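PDB 2YG9: DNA-3-methyladenine glycosidase II, putative from Deinococcus radiodurans, which is probably a base excision DNA repair protein of the HhH-GPD superfamily, built of helices and loops without strands. Local coordinates for residues S47-L52 / L211-A216; E87-G92 / D104-V109; A96-V101 / R117-A122; E142-E147 / M161-A166; Q182-L187 / D195-W200. All blocks are in the same frame, centred on the assembly; numbering follows the deposited sequence. Where two conformers were deposited one is given.

Contact 1: residues S47-L52 / L211-A216; sequences SLCGEL and LWANSA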
# COMPACT_ATOMS: atom_id res chain seq x y z
N SER A 47 -21.18 -2.69 8.01
CA SER A 47 -22.12 -1.88 8.83
C SER A 47 -21.52 -1.50 10.18
O SER A 47 -21.73 -0.37 10.62
CB SER A 47 -23.50 -2.51 8.98
OG SER A 47 -23.42 -3.71 9.68
N LEU A 48 -20.75 -2.39 10.80
CA LEU A 48 -20.12 -2.08 12.09
C LEU A 48 -19.04 -1.01 11.95
O LEU A 48 -18.82 -0.22 12.89
CB LEU A 48 -19.56 -3.33 12.79
CG LEU A 48 -20.60 -4.27 13.43
CD1 LEU A 48 -20.02 -5.64 13.72
CD2 LEU A 48 -21.22 -3.64 14.68
N CYS A 49 -18.33 -1.02 10.82
CA CYS A 49 -17.18 -0.11 10.67
C CYS A 49 -17.60 1.19 9.99
O CYS A 49 -16.93 2.21 10.16
CB CYS A 49 -16.02 -0.80 9.93
SG CYS A 49 -15.29 -2.15 10.84
N GLY A 50 -18.71 1.17 9.27
CA GLY A 50 -19.18 2.35 8.58
C GLY A 50 -18.43 2.65 7.28
O GLY A 50 -17.81 1.76 6.66
N GLU A 51 -18.49 3.91 6.87
CA GLU A 51 -17.89 4.33 5.61
C GLU A 51 -16.41 4.61 5.75
O GLU A 51 -15.96 5.12 6.77
CB GLU A 51 -18.60 5.56 5.07
CG GLU A 51 -18.48 5.67 3.57
CD GLU A 51 -19.62 4.94 2.85
OE1 GLU A 51 -20.78 5.36 3.12
OE2 GLU A 51 -19.35 3.99 2.03
N LEU A 52 -15.65 4.24 4.73
CA LEU A 52 -14.21 4.49 4.65
C LEU A 52 -13.96 5.49 3.53
O LEU A 52 -14.65 5.47 2.53
CB LEU A 52 -13.46 3.20 4.36
CG LEU A 52 -13.55 2.03 5.33
CD1 LEU A 52 -12.70 0.84 4.89
CD2 LEU A 52 -13.15 2.52 6.70
N LEU A 211 -11.20 -5.21 6.74
CA LEU A 211 -10.55 -6.08 7.73
C LEU A 211 -9.65 -5.31 8.72
O LEU A 211 -9.67 -5.57 9.95
CB LEU A 211 -9.77 -7.21 7.05
CG LEU A 211 -10.58 -8.34 6.38
CD1 LEU A 211 -9.61 -9.33 5.77
CD2 LEU A 211 -11.54 -9.00 7.36
N TRP A 212 -8.86 -4.38 8.21
CA TRP A 212 -8.01 -3.58 9.09
C TRP A 212 -8.90 -2.68 9.97
O TRP A 212 -8.59 -2.43 11.16
CB TRP A 212 -7.02 -2.71 8.29
CG TRP A 212 -5.88 -3.47 7.64
CD1 TRP A 212 -5.09 -4.40 8.23
CD2 TRP A 212 -5.41 -3.34 6.29
NE1 TRP A 212 -4.14 -4.85 7.34
CE2 TRP A 212 -4.32 -4.22 6.14
CE3 TRP A 212 -5.78 -2.54 5.20
CZ2 TRP A 212 -3.61 -4.35 4.93
CZ3 TRP A 212 -5.07 -2.67 4.00
CH2 TRP A 212 -4.02 -3.58 3.88
N ALA A 213 -9.99 -2.18 9.40
CA ALA A 213 -10.88 -1.30 10.16
C ALA A 213 -11.54 -2.09 11.30
O ALA A 213 -11.71 -1.60 12.40
CB ALA A 213 -11.94 -0.63 9.26
N ASN A 214 -11.89 -3.35 11.02
CA ASN A 214 -12.55 -4.18 12.01
C ASN A 214 -11.58 -4.51 13.13
O ASN A 214 -11.98 -4.65 14.30
CB ASN A 214 -13.13 -5.42 11.34
CG ASN A 214 -14.02 -6.21 12.26
OD1 ASN A 214 -13.73 -7.36 12.65
ND2 ASN A 214 -15.10 -5.59 12.64
N SER A 215 -10.31 -4.66 12.78
CA SER A 215 -9.32 -4.96 13.80
C SER A 215 -9.18 -3.77 14.76
O SER A 215 -9.12 -3.95 15.95
CB SER A 215 -7.97 -5.28 13.17
OG SER A 215 -6.96 -5.36 14.18
N ALA A 216 -9.09 -2.58 14.20
CA ALA A 216 -9.07 -1.32 14.94
C ALA A 216 -10.32 -1.16 15.83
O ALA A 216 -10.23 -0.81 17.02
CB ALA A 216 -8.94 -0.13 13.91
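Cys49 lays its sulfur over the backbone of helix 204-219, above the peptide link that joins Ala213 to Asn214. The C-terminal turn of helix 40-49 packs here on the side of helix 204-219, far along the chain, in this all-alpha HhH-GPD protein. With SG anti to the carbonyl carbon of Cys49, a chi1 of -66° carries the sulfur toward helix 204-219. Cys49 SG stands 3.6 Å from Asn214 CA and 3.8 Å from Ala213 C, and the methyl of Ala213 lies alongside, with Ala213 CB 4.0 Å from Cys49 SG. The backbones come near here, Cys49 CA and Asn214 CA being 6.3 Å apart. No hydrogen bond joins the two segments themselves. Just beside them, however, Gly50 O is hydrogen-bonded to Tyr210 OH, one turn back on helix 204-219. Gly50 also leaves the helix with positive phi, and the chain then bends round to bring Leu52 back to the same helix, where its side chain packs on Arg209 and Tyr210. Leu52 CD2 touches the Ala213 methyl, 4.2 Å from Ala213 CB.

Contact 2: residues E87-G92 / D104-V109; sequences EGLPGG and DDLRGV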
# COMPACT_ATOMS: atom_id res chain seq x y z
N GLU A 87 12.15 16.21 1.39
CA GLU A 87 11.60 17.33 0.60
C GLU A 87 12.48 18.57 0.63
O GLU A 87 12.49 19.35 -0.30
CB GLU A 87 10.19 17.72 1.10
CG GLU A 87 9.12 16.69 0.76
CD GLU A 87 7.73 17.12 1.19
OE1 GLU A 87 7.55 17.46 2.37
OE2 GLU A 87 6.82 17.12 0.36
N GLY A 88 13.24 18.72 1.70
CA GLY A 88 14.08 19.88 1.91
C GLY A 88 15.46 19.76 1.32
O GLY A 88 16.20 20.73 1.23
N LEU A 89 15.82 18.55 0.89
CA LEU A 89 17.07 18.37 0.16
C LEU A 89 16.96 19.09 -1.17
O LEU A 89 15.83 19.29 -1.70
CB LEU A 89 17.37 16.89 -0.07
CG LEU A 89 17.65 16.02 1.16
CD1 LEU A 89 17.66 14.55 0.77
CD2 LEU A 89 18.96 16.44 1.79
N PRO A 90 18.11 19.48 -1.74
CA PRO A 90 18.14 20.14 -3.04
C PRO A 90 17.44 19.33 -4.13
O PRO A 90 17.81 18.18 -4.36
CB PRO A 90 19.64 20.24 -3.33
CG PRO A 90 20.29 20.25 -2.03
CD PRO A 90 19.48 19.34 -1.19
N GLY A 91 16.44 19.93 -4.77
CA GLY A 91 15.66 19.26 -5.82
C GLY A 91 14.47 18.44 -5.31
O GLY A 91 13.70 17.92 -6.09
N GLY A 92 14.34 18.31 -4.00
CA GLY A 92 13.26 17.55 -3.43
C GLY A 92 13.27 16.06 -3.72
O GLY A 92 14.31 15.44 -4.01
N ASP A 104 25.70 9.86 2.79
CA ASP A 104 25.93 10.45 4.09
C ASP A 104 24.88 11.51 4.41
O ASP A 104 24.44 11.58 5.55
CB ASP A 104 27.35 11.01 4.20
CG ASP A 104 28.39 9.93 4.27
OD1 ASP A 104 28.03 8.71 4.43
OD2 ASP A 104 29.58 10.29 4.13
N ASP A 105 24.46 12.28 3.42
CA ASP A 105 23.40 13.24 3.64
C ASP A 105 22.01 12.58 3.76
O ASP A 105 21.17 13.09 4.50
CB ASP A 105 23.43 14.36 2.59
CG ASP A 105 24.69 15.26 2.74
OD1 ASP A 105 25.33 15.25 3.81
OD2 ASP A 105 25.06 15.94 1.77
N LEU A 106 21.78 11.47 3.07
CA LEU A 106 20.53 10.73 3.28
C LEU A 106 20.48 10.08 4.65
O LEU A 106 19.46 10.11 5.31
CB LEU A 106 20.33 9.68 2.20
CG LEU A 106 20.14 10.28 0.81
CD1 LEU A 106 20.22 9.18 -0.23
CD2 LEU A 106 18.81 11.08 0.71
N ARG A 107 21.61 9.53 5.10
CA ARG A 107 21.69 9.09 6.50
C ARG A 107 21.41 10.24 7.43
O ARG A 107 20.70 10.11 8.44
CB ARG A 107 23.09 8.55 6.81
CG ARG A 107 23.26 7.15 6.43
CD ARG A 107 22.49 6.23 7.41
NE ARG A 107 23.22 5.89 8.64
CZ ARG A 107 22.65 5.49 9.77
NH1 ARG A 107 21.33 5.47 9.91
NH2 ARG A 107 23.40 5.11 10.81
N GLY A 108 21.97 11.37 7.07
CA GLY A 108 21.86 12.64 7.80
C GLY A 108 20.46 13.11 8.07
O GLY A 108 20.23 13.79 9.08
N VAL A 109 19.51 12.74 7.23
CA VAL A 109 18.14 13.14 7.47
C VAL A 109 17.50 12.21 8.45
O VAL A 109 16.40 12.47 8.86
CB VAL A 109 17.25 13.23 6.16
CG1 VAL A 109 17.82 14.26 5.21
CG2 VAL A 109 17.04 11.83 5.51
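Leu89 and Leu106 cross at about a right angle, and the meeting is methyl against methyl: Leu89 CD1 is 3.7 Å from Leu106 CD2. The two differ in how they get there. Leu89 points from the loop straight at helix 103-108, whereas Leu106 leaves its helix in another direction and brings only the end of its side chain round to the contact. The other branch of Leu89 is used as well. Its CD2 methyl turns to Val109 and lies 4.2 Å from Val109 CG1, so one forked side chain bridges two residues three apart in sequence. With CG anti to its carbonyl carbon (chi1 -66°), Leu89 stretches its fork well clear of its backbone; this explains how side chains touch although the nearest CA atoms, those of Leu89 and Asp105, are 8.9 Å apart.

The loop that presents Leu89 is a type II beta turn from Leu89 to Gly92, closed by a hydrogen bond of 2.9 Å from Gly92 N to Leu89 O. Pro90 and Gly91 take its two corners, Gly91 with positive phi. Around the methyls the pocket is finished by Val101, which touches both leucines, and by Leu86 of helix 76-87, which backs Leu106 and Val109. Arg85 NE of the same helix is hydrogen-bonded to Val109 O. Since no hydrogen bond or salt bridge links loop to helix here, the grip between them rests on dispersion and on the burial of aliphatic carbon.

Contact 3: residues A96-V101 / R117-A122; sequences AALLKV and RTVQAA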
# COMPACT_ATOMS: atom_id res chain seq x y z
N ALA A 96 16.23 12.15 -10.04
CA ALA A 96 17.53 12.68 -10.44
C ALA A 96 18.13 13.51 -9.32
O ALA A 96 19.33 13.51 -9.12
CB ALA A 96 17.41 13.51 -11.75
N ALA A 97 17.30 14.24 -8.60
CA ALA A 97 17.77 15.06 -7.51
C ALA A 97 18.32 14.20 -6.36
O ALA A 97 19.41 14.46 -5.84
CB ALA A 97 16.64 16.01 -7.02
N LEU A 98 17.60 13.14 -6.00
CA LEU A 98 18.01 12.26 -4.91
C LEU A 98 19.33 11.52 -5.17
O LEU A 98 20.04 11.17 -4.24
CB LEU A 98 16.92 11.23 -4.59
CG LEU A 98 15.75 11.82 -3.82
CD1 LEU A 98 14.60 10.83 -3.68
CD2 LEU A 98 16.24 12.28 -2.49
N LEU A 99 19.64 11.27 -6.43
CA LEU A 99 20.94 10.71 -6.83
C LEU A 99 22.12 11.68 -6.71
O LEU A 99 23.28 11.27 -6.76
CB LEU A 99 20.83 10.16 -8.24
CG LEU A 99 19.92 8.94 -8.41
CD1 LEU A 99 19.85 8.50 -9.90
CD2 LEU A 99 20.38 7.80 -7.51
N LYS A 100 21.85 12.95 -6.51
CA LYS A 100 22.91 13.92 -6.35
C LYS A 100 23.17 14.21 -4.87
O LYS A 100 24.10 14.91 -4.50
CB LYS A 100 22.56 15.19 -7.10
CG LYS A 100 22.56 15.04 -8.59
CD LYS A 100 22.28 16.42 -9.21
CE LYS A 100 21.78 16.28 -10.60
NZ LYS A 100 22.89 15.75 -11.41
N VAL A 101 22.33 13.65 -4.02
CA VAL A 101 22.51 13.70 -2.58
C VAL A 101 23.39 12.51 -2.18
O VAL A 101 23.21 11.41 -2.68
CB VAL A 101 21.14 13.66 -1.91
CG1 VAL A 101 21.27 13.72 -0.43
CG2 VAL A 101 20.29 14.82 -2.44
N ARG A 117 19.57 2.80 1.03
CA ARG A 117 19.84 1.91 -0.08
C ARG A 117 18.62 1.72 -0.95
O ARG A 117 18.70 1.74 -2.19
CB ARG A 117 20.31 0.55 0.44
CG ARG A 117 20.41 -0.54 -0.61
CD ARG A 117 21.02 -1.84 -0.04
NE ARG A 117 22.42 -1.66 0.36
CZ ARG A 117 23.46 -1.55 -0.47
NH1 ARG A 117 23.28 -1.58 -1.79
NH2 ARG A 117 24.71 -1.40 0.02
N THR A 118 17.50 1.49 -0.30
CA THR A 118 16.20 1.36 -0.98
C THR A 118 15.85 2.61 -1.76
O THR A 118 15.55 2.56 -2.94
CB THR A 118 15.09 1.07 0.05
OG1 THR A 118 15.35 -0.19 0.69
CG2 THR A 118 13.72 1.05 -0.61
N VAL A 119 15.91 3.76 -1.09
CA VAL A 119 15.70 5.06 -1.76
C VAL A 119 16.68 5.34 -2.91
O VAL A 119 16.25 5.77 -3.99
CB VAL A 119 15.70 6.26 -0.75
CG1 VAL A 119 15.54 7.56 -1.50
CG2 VAL A 119 14.57 6.12 0.29
N GLN A 120 17.97 5.08 -2.71
CA GLN A 120 18.90 5.17 -3.82
C GLN A 120 18.56 4.24 -4.96
O GLN A 120 18.69 4.60 -6.12
CB GLN A 120 20.32 4.96 -3.37
CG GLN A 120 20.77 6.09 -2.40
CD GLN A 120 22.12 5.84 -1.80
OE1 GLN A 120 22.51 4.69 -1.56
NE2 GLN A 120 22.89 6.92 -1.63
N ALA A 121 18.14 3.03 -4.60
CA ALA A 121 17.84 2.01 -5.58
C ALA A 121 16.63 2.41 -6.41
O ALA A 121 16.64 2.23 -7.65
CB ALA A 121 17.63 0.66 -4.89
N ALA A 122 15.62 2.95 -5.75
CA ALA A 122 14.36 3.41 -6.40
C ALA A 122 14.64 4.61 -7.31
O ALA A 122 14.14 4.65 -8.43
CB ALA A 122 13.30 3.77 -5.35
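Leu98 is the residue to follow, since its branches lead from the short helix 95-98 to the flank of helix 113-127. The setting is helix-to-helix packing within the helical HhH-GPD fold, one side contributing little more than a single turn. Leu98 CB leaves the backbone in the direction of the longer helix, and with CG anti to the carbonyl carbon (chi1 -76°) the chain runs on as an extended stem. Leu98 CG is still 4.9 Å from Val119 CG1, so the stem itself makes no close contact there. At the fork the roles divide. Leu98 CD1 goes across to Val119, its methyl 4.0 Å from Val119 CG1, the two side chains crossing obliquely. Leu98 CD2 turns aside into the neighbouring cluster and comes within 4.2 Å of Leu89 CD1. Helix 61-71 packs on both members of the pair, through Phe62 on Leu98 and Val69 on Val119.

Leu99, at the solvent-facing margin, adds the second contact. Its side chain also touches Ala123 and Val127 of helix 113-127. Behind it Lys100 N is hydrogen-bonded to Ala97 O at 2.9 Å, after which Val101 leads the chain away. The side chain of Gln120 packs on Leu106 of helix 103-108, the next helix along from the small one. Nothing polar pairs across the segments, and the approach of Leu99 is to backbone: Leu99 CD2 rests 3.9 Å from Gln120 O.

Contact 4: residues E142-E147 / M161-A166; sequences ELVIAE and MFLLFA
Aliphatic contact comes first, and all of it converges on Leu163, whose forked end sits between Val144 and Ile145. One branch goes to each. Leu163 CD1 is 3.5 Å from Val144 CG1, a close methyl contact in which the two side chains slide past one another in opposite directions. Leu163 CD2 instead lies against the end of the isoleucine, 3.6 Å from Ile145 CD1 and just as near to Ile145 CG1, and this pair crosses at about a right angle. The chi1 of Leu163, -92°, lies off a staggered value, which may mean mild strain in a buried and closely filled spot or an imperfect fit of the model.

Among charged groups, the salt bridge is made beside the contact: Glu142 OE2 pairs with Arg156 NH2 at the start of helix 156-166, tying the two helices together at their edge. Aromatic packing lies on the far side of helix 156-166, where Leu164 CD2 sits 3.6 Å above the centre of the Phe165 ring and Met161 SD is at that ring's edge, in its plane. Over this same span, 162-166, the helix widens into a pi-type turn.

By sequence and topology, helices 141-149 and 156-166 are the two arms of the helix-hairpin-helix from which the superfamily takes its name, and Leu163 fills the interface between them. Around this core, Phe162 packs on Leu65 of helix 61-71, while Met161 and Leu164 lean on Trp212 of helix 204-219.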
# COMPACT_ATOMS: atom_id res chain seq x y z
N GLU A 142 0.56 -7.27 -11.05
CA GLU A 142 1.69 -8.19 -10.89
C GLU A 142 3.00 -7.73 -11.53
O GLU A 142 4.09 -8.05 -11.04
CB GLU A 142 1.29 -9.58 -11.40
CG GLU A 142 0.34 -10.28 -10.40
CD GLU A 142 1.02 -10.57 -9.07
OE1 GLU A 142 2.11 -11.14 -9.06
OE2 GLU A 142 0.44 -10.25 -8.02
N LEU A 143 2.89 -7.02 -12.64
CA LEU A 143 4.07 -6.47 -13.30
C LEU A 143 4.66 -5.31 -12.49
O LEU A 143 5.89 -5.20 -12.38
CB LEU A 143 3.76 -5.99 -14.72
CG LEU A 143 3.30 -6.99 -15.80
CD1 LEU A 143 3.27 -6.26 -17.15
CD2 LEU A 143 4.12 -8.29 -15.96
N VAL A 144 3.81 -4.44 -11.93
CA VAL A 144 4.28 -3.39 -11.02
C VAL A 144 4.95 -4.03 -9.79
O VAL A 144 6.05 -3.65 -9.37
CB VAL A 144 3.13 -2.44 -10.62
CG1 VAL A 144 3.62 -1.31 -9.61
CG2 VAL A 144 2.48 -1.83 -11.90
N ILE A 145 4.27 -5.00 -9.21
CA ILE A 145 4.78 -5.74 -8.06
C ILE A 145 6.16 -6.30 -8.34
O ILE A 145 7.09 -6.06 -7.57
CB ILE A 145 3.78 -6.82 -7.54
CG1 ILE A 145 2.55 -6.11 -6.95
CG2 ILE A 145 4.48 -7.72 -6.46
CD1 ILE A 145 1.28 -6.98 -6.77
N ALA A 146 6.32 -7.03 -9.44
CA ALA A 146 7.56 -7.72 -9.72
C ALA A 146 8.72 -6.71 -9.84
O ALA A 146 9.83 -6.97 -9.36
CB ALA A 146 7.44 -8.54 -11.00
N GLU A 147 8.47 -5.55 -10.45
CA GLU A 147 9.54 -4.57 -10.59
C GLU A 147 9.91 -3.91 -9.28
O GLU A 147 11.09 -3.61 -9.04
CB GLU A 147 9.18 -3.50 -11.63
CG GLU A 147 9.16 -4.01 -13.06
CD GLU A 147 10.37 -4.86 -13.45
OE1 GLU A 147 11.54 -4.34 -13.42
OE2 GLU A 147 10.15 -6.06 -13.81
N MET A 161 1.06 -2.91 -0.66
CA MET A 161 0.56 -1.79 0.10
C MET A 161 0.62 -0.51 -0.75
O MET A 161 -0.22 0.38 -0.64
CB MET A 161 1.40 -1.61 1.37
CG MET A 161 1.19 -2.63 2.49
SD MET A 161 -0.53 -2.91 2.90
CE MET A 161 -0.90 -4.37 1.97
N PHE A 162 1.68 -0.40 -1.53
CA PHE A 162 1.86 0.73 -2.45
C PHE A 162 0.78 0.80 -3.56
O PHE A 162 0.18 1.85 -3.85
CB PHE A 162 3.29 0.67 -3.03
CG PHE A 162 3.60 1.75 -4.04
CD1 PHE A 162 3.82 3.05 -3.64
CD2 PHE A 162 3.62 1.46 -5.38
CE1 PHE A 162 4.08 4.05 -4.59
CE2 PHE A 162 3.90 2.44 -6.32
CZ PHE A 162 4.16 3.71 -5.93
N LEU A 163 0.51 -0.33 -4.16
CA LEU A 163 -0.60 -0.44 -5.10
C LEU A 163 -1.92 -0.04 -4.46
O LEU A 163 -2.69 0.75 -5.06
CB LEU A 163 -0.71 -1.89 -5.63
CG LEU A 163 0.02 -2.25 -6.92
CD1 LEU A 163 1.48 -1.93 -6.85
CD2 LEU A 163 -0.20 -3.74 -7.18
N LEU A 164 -2.19 -0.56 -3.26
CA LEU A 164 -3.47 -0.33 -2.60
C LEU A 164 -3.62 1.11 -2.13
O LEU A 164 -4.60 1.79 -2.47
CB LEU A 164 -3.68 -1.33 -1.47
CG LEU A 164 -5.06 -1.51 -0.81
CD1 LEU A 164 -4.99 -2.85 -0.04
CD2 LEU A 164 -5.46 -0.35 0.14
N PHE A 165 -2.63 1.59 -1.37
CA PHE A 165 -2.73 2.89 -0.78
C PHE A 165 -2.23 4.04 -1.65
O PHE A 165 -2.81 5.11 -1.57
CB PHE A 165 -2.08 2.95 0.59
CG PHE A 165 -2.79 2.17 1.63
CD1 PHE A 165 -3.96 2.66 2.20
CD2 PHE A 165 -2.32 0.94 2.02
CE1 PHE A 165 -4.62 1.93 3.20
CE2 PHE A 165 -2.97 0.22 3.01
CZ PHE A 165 -4.13 0.71 3.58
N ALA A 166 -1.17 3.86 -2.43
CA ALA A 166 -0.64 5.01 -3.23
C ALA A 166 -1.35 5.09 -4.57
O ALA A 166 -1.87 6.16 -4.98
CB ALA A 166 0.89 4.92 -3.43

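Contact 5: residues Q182-L187 / D195-W200; sequences QGVERL and DVTARW
Trp200 NE1 is hydrogen-bonded to Asp39 OD2, and this fixes the rotation of an indole whose six-membered ring is pushed in against Val184. Carbon CH2 of that ring does the touching: Trp200 CH2 is 4.0 Å from Val184 CG2, the valine and the tryptophan coming at each other from opposite directions. The methyl meets the ring at a slant. One face of the indole lies over its own backbone, with Val196 O 3.6 Å above the plane of the Trp200 ring and Thr197 CA on the same face, both toward the rim.

Val184 makes every contact from its helix. Its CG1 methyl, anti to the backbone N, goes to Val196, where Val184 CG1 meets Val196 CG1 at 4.2 Å. Its CG2 methyl takes Trp200 and, more loosely, the methyl of Thr197, with Thr197 CG2 4.4 Å from Val184 CG2. The hydroxyl of Thr197 is turned elsewhere and is hydrogen-bonded to Trp193 O one turn earlier, so a buried polar atom is satisfied within its own helix. Phe173 packs on both Val184 and Thr197, and Ala207 lies against the indole.

The helix segments are far from parallel: their directions differ by 105°, and their axes pass 11.6 Å apart, a gap spanned by side chains alone. Two consecutive helices, 178-187 and 193-200, thus cross steeply on a shared aliphatic and aromatic core within the HhH-GPD superfamily region.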
# COMPACT_ATOMS: atom_id res chain seq x y z
N GLN A 182 -4.83 -12.89 9.90
CA GLN A 182 -5.39 -13.15 11.26
C GLN A 182 -6.88 -12.90 11.30
O GLN A 182 -7.61 -13.69 11.92
CB GLN A 182 -4.70 -12.31 12.33
CG GLN A 182 -3.29 -12.85 12.68
CD GLN A 182 -2.55 -11.93 13.66
OE1 GLN A 182 -2.83 -10.72 13.77
NE2 GLN A 182 -1.58 -12.51 14.36
N GLY A 183 -7.31 -11.86 10.56
CA GLY A 183 -8.70 -11.52 10.36
C GLY A 183 -9.49 -12.57 9.59
O GLY A 183 -10.63 -12.87 9.95
N VAL A 184 -8.90 -13.10 8.51
CA VAL A 184 -9.59 -14.14 7.75
C VAL A 184 -9.66 -15.43 8.56
O VAL A 184 -10.67 -16.12 8.53
CB VAL A 184 -8.96 -14.35 6.35
CG1 VAL A 184 -9.56 -15.58 5.69
CG2 VAL A 184 -9.08 -13.04 5.50
N GLU A 185 -8.59 -15.76 9.28
CA GLU A 185 -8.56 -16.91 10.16
C GLU A 185 -9.65 -16.83 11.24
O GLU A 185 -10.32 -17.80 11.52
CB GLU A 185 -7.14 -17.07 10.76
CG GLU A 185 -7.05 -17.60 12.19
CD GLU A 185 -5.59 -17.78 12.66
OE1 GLU A 185 -4.89 -16.79 13.09
OE2 GLU A 185 -5.15 -18.96 12.60
N ARG A 186 -9.80 -15.66 11.84
CA ARG A 186 -10.75 -15.42 12.92
C ARG A 186 -12.22 -15.46 12.44
O ARG A 186 -13.12 -16.08 13.06
CB ARG A 186 -10.43 -14.05 13.52
CG ARG A 186 -11.25 -13.62 14.73
CD ARG A 186 -10.82 -14.35 15.96
NE ARG A 186 -9.49 -13.96 16.42
CZ ARG A 186 -8.91 -14.42 17.53
NH1 ARG A 186 -9.56 -15.28 18.29
NH2 ARG A 186 -7.69 -14.01 17.89
N LEU A 187 -12.46 -14.80 11.32
CA LEU A 187 -13.80 -14.61 10.80
C LEU A 187 -14.23 -15.79 9.93
O LEU A 187 -15.41 -16.09 9.85
CB LEU A 187 -13.87 -13.24 10.08
CG LEU A 187 -13.68 -11.98 10.93
CD1 LEU A 187 -13.85 -10.67 10.11
CD2 LEU A 187 -14.67 -11.98 12.10
N ASP A 195 -10.20 -19.00 -1.38
CA ASP A 195 -11.63 -19.02 -1.67
C ASP A 195 -12.35 -17.80 -1.09
O ASP A 195 -13.02 -17.07 -1.79
CB ASP A 195 -12.28 -20.26 -1.08
CG ASP A 195 -12.16 -21.46 -1.96
OD1 ASP A 195 -11.54 -21.35 -3.03
OD2 ASP A 195 -12.72 -22.52 -1.56
N VAL A 196 -12.21 -17.62 0.21
CA VAL A 196 -12.80 -16.48 0.87
C VAL A 196 -12.51 -15.14 0.16
O VAL A 196 -13.42 -14.36 -0.17
CB VAL A 196 -12.32 -16.44 2.32
CG1 VAL A 196 -12.73 -15.15 2.96
CG2 VAL A 196 -12.90 -17.67 3.09
N THR A 197 -11.23 -14.88 -0.10
CA THR A 197 -10.80 -13.61 -0.66
C THR A 197 -11.11 -13.45 -2.16
O THR A 197 -11.36 -12.33 -2.61
CB THR A 197 -9.30 -13.36 -0.38
OG1 THR A 197 -8.51 -14.42 -0.94
CG2 THR A 197 -9.05 -13.27 1.14
N ALA A 198 -11.11 -14.55 -2.93
CA ALA A 198 -11.48 -14.52 -4.36
C ALA A 198 -12.90 -13.98 -4.59
O ALA A 198 -13.17 -13.31 -5.59
CB ALA A 198 -11.37 -15.95 -4.96
N ARG A 199 -13.80 -14.29 -3.67
CA ARG A 199 -15.18 -13.84 -3.72
C ARG A 199 -15.29 -12.32 -3.67
O ARG A 199 -16.23 -11.73 -4.24
CB ARG A 199 -15.96 -14.45 -2.56
CG ARG A 199 -17.43 -14.14 -2.58
CD ARG A 199 -18.15 -14.90 -1.53
NE ARG A 199 -19.58 -14.65 -1.52
CZ ARG A 199 -20.42 -15.24 -0.67
NH1 ARG A 199 -19.95 -16.10 0.22
NH2 ARG A 199 -21.72 -14.98 -0.71
N TRP A 200 -14.35 -11.71 -2.96
CA TRP A 200 -14.33 -10.26 -2.82
C TRP A 200 -13.89 -9.55 -4.06
O TRP A 200 -14.23 -8.41 -4.24
CB TRP A 200 -13.42 -9.84 -1.66
CG TRP A 200 -13.78 -10.46 -0.35
CD1 TRP A 200 -14.99 -10.98 0.03
CD2 TRP A 200 -12.93 -10.58 0.79
NE1 TRP A 200 -14.93 -11.44 1.32
CE2 TRP A 200 -13.69 -11.17 1.83
CE3 TRP A 200 -11.61 -10.22 1.04
CZ2 TRP A 200 -13.15 -11.45 3.08
CZ3 TRP A 200 -11.08 -10.47 2.29
CH2 TRP A 200 -11.85 -11.09 3.30

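The five contacts fall at two ends of the molecule with contact 4 between them. Contacts 2 and 3 form one cluster, their centres about 10 Å apart and their segments alternating along the chain; Gly91 CA lies 3.6 Å from Ala97 CB. At the other end Leu211 of segment 211-216 packs on contact 5, its CD1 3.8 Å from Val184 CG2. Centres of contacts 2 and 5 are about 42 Å apart. The centre of contact 4 lies about 7 Å from the centre of the chain, and it reaches contact 1 through Trp212 CZ3, 3.5 Å from Phe165 CZ. Contact 1 closes the loop that encloses the other four. The nickel ion belongs to the contact 5 end, about 10 Å from the Trp200 side chain.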